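Side-chain contact in oxygen-independent coproporphyrinogen III oxidase (Escherichia coli, PDB 1OLT), which catalyses the anaerobic oxidative decarboxylation of two propionate groups of coproporphyrinogen III to vinyl groups, giving protoporphyrinogen IX in heme biosynthesis: residues 375-380 and 423-428. Numbering follows the deposited sequence. Where two conformers were deposited one is given.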
# COMPACT_ATOMS: atom_id res chain seq x y z
N LYS A 375 8.45 -7.37 -9.50
CA LYS A 375 8.14 -7.75 -8.10
C LYS A 375 9.37 -8.26 -7.38
O LYS A 375 9.63 -7.85 -6.28
CB LYS A 375 7.07 -8.85 -7.99
CG LYS A 375 5.67 -8.39 -8.14
CD LYS A 375 4.59 -9.56 -8.09
CE LYS A 375 4.72 -10.49 -6.86
NZ LYS A 375 5.92 -11.42 -6.99
N SER A 376 10.10 -9.17 -8.02
CA SER A 376 11.39 -9.64 -7.48
C SER A 376 12.41 -8.52 -7.19
O SER A 376 13.08 -8.57 -6.18
CB SER A 376 12.04 -10.66 -8.43
OG SER A 376 13.33 -11.03 -7.95
N LEU A 377 12.53 -7.54 -8.06
CA LEU A 377 13.51 -6.47 -7.88
C LEU A 377 13.10 -5.54 -6.74
O LEU A 377 13.89 -5.14 -5.92
CB LEU A 377 13.66 -5.67 -9.19
CG LEU A 377 14.48 -6.37 -10.33
CD1 LEU A 377 14.41 -5.57 -11.64
CD2 LEU A 377 15.89 -6.57 -9.92
N ILE A 378 11.81 -5.22 -6.71
CA ILE A 378 11.23 -4.29 -5.73
C ILE A 378 11.26 -4.86 -4.31
O ILE A 378 11.58 -4.14 -3.37
CB ILE A 378 9.79 -3.97 -6.12
CG1 ILE A 378 9.77 -3.13 -7.40
CG2 ILE A 378 9.03 -3.29 -4.95
CD1 ILE A 378 10.15 -1.68 -7.20
N CYS A 379 10.97 -6.15 -4.19
CA CYS A 379 10.84 -6.81 -2.89
C CYS A 379 12.14 -7.40 -2.36
O CYS A 379 12.39 -7.30 -1.18
CB CYS A 379 9.84 -7.94 -2.96
SG CYS A 379 8.17 -7.45 -3.33
N ASN A 380 12.91 -8.06 -3.24
CA ASN A 380 14.15 -8.77 -2.86
C ASN A 380 15.46 -8.10 -3.27
O ASN A 380 16.54 -8.54 -2.89
CB ASN A 380 14.07 -10.19 -3.39
CG ASN A 380 12.92 -10.95 -2.75
OD1 ASN A 380 12.81 -11.00 -1.53
ND2 ASN A 380 12.03 -11.51 -3.57
N ILE A 423 20.86 -10.23 -11.69
CA ILE A 423 21.07 -8.84 -11.31
C ILE A 423 21.01 -8.73 -9.79
O ILE A 423 20.17 -9.33 -9.16
CB ILE A 423 19.98 -7.95 -11.94
CG1 ILE A 423 20.07 -7.97 -13.45
CG2 ILE A 423 20.10 -6.50 -11.46
CD1 ILE A 423 18.73 -7.77 -14.10
N GLN A 424 21.97 -7.99 -9.24
CA GLN A 424 21.97 -7.63 -7.83
C GLN A 424 21.86 -6.10 -7.75
O GLN A 424 22.63 -5.38 -8.38
CB GLN A 424 23.25 -8.15 -7.17
CG GLN A 424 23.44 -7.76 -5.71
CD GLN A 424 22.36 -8.30 -4.80
OE1 GLN A 424 22.35 -9.49 -4.49
NE2 GLN A 424 21.44 -7.43 -4.36
N VAL A 425 20.86 -5.61 -7.02
CA VAL A 425 20.79 -4.17 -6.72
C VAL A 425 21.80 -3.92 -5.60
O VAL A 425 21.86 -4.67 -4.63
CB VAL A 425 19.38 -3.71 -6.34
CG1 VAL A 425 19.33 -2.19 -6.15
CG2 VAL A 425 18.38 -4.16 -7.39
N THR A 426 22.63 -2.91 -5.78
CA THR A 426 23.69 -2.62 -4.85
C THR A 426 23.18 -1.76 -3.73
O THR A 426 22.08 -1.22 -3.81
CB THR A 426 24.83 -1.84 -5.56
OG1 THR A 426 24.32 -0.59 -6.03
CG2 THR A 426 25.34 -2.58 -6.80
N ALA A 427 24.01 -1.61 -2.71
CA ALA A 427 23.72 -0.69 -1.60
C ALA A 427 23.37 0.71 -2.11
O ALA A 427 22.45 1.35 -1.64
CB ALA A 427 24.92 -0.63 -0.63
N LYS A 428 24.15 1.18 -3.08
CA LYS A 428 23.93 2.46 -3.75
C LYS A 428 22.63 2.51 -4.62
O LYS A 428 21.98 3.55 -4.71
CB LYS A 428 25.16 2.79 -4.65
CG LYS A 428 26.43 3.17 -3.91
CD LYS A 428 27.59 3.41 -4.93
CE LYS A 428 28.93 3.71 -4.26
NZ LYS A 428 28.89 4.89 -3.34
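L377, near the end of helix 365-380, meets I423 and V425 of strand 422-425 in the HemN C-terminal domain, of the helix-turn-helix clan. The strand is the central one of a three-stranded antiparallel sheet, and the contact joins a helix to one face of it, away from the cluster and S-adenosylmethionine sites.

The packing across the contact is wholly apolar and rests on one methyl group. In L377, CD1 continues the chain, anti to CA (chi2 172°), while the other branch, CD2, is turned to the strand, touching V425 CG2 at 4.3 Å and I423 CG2 at 4.5 Å. Leucine's fork at CG, one carbon beyond CB, lets a methyl reach the strand without crowding the helix backbone. Alternate strand residues face the same way, so I423 and V425 both turn to the helix; beta-branched residues favour extended backbone and present a methyl close to the sheet. All three residues are buried. V425 also lies on I433 and I436 of helix 433-438.

No hydrogen bond crosses the contact; the strand's backbone bonds go to its sheet neighbours, I423 with L383 and Q424 with D417. The amide of Q424 turns along the strand to the next carbonyl: NE2 donates to V425 O at 2.8 Å, the N-H...O angle being 161°.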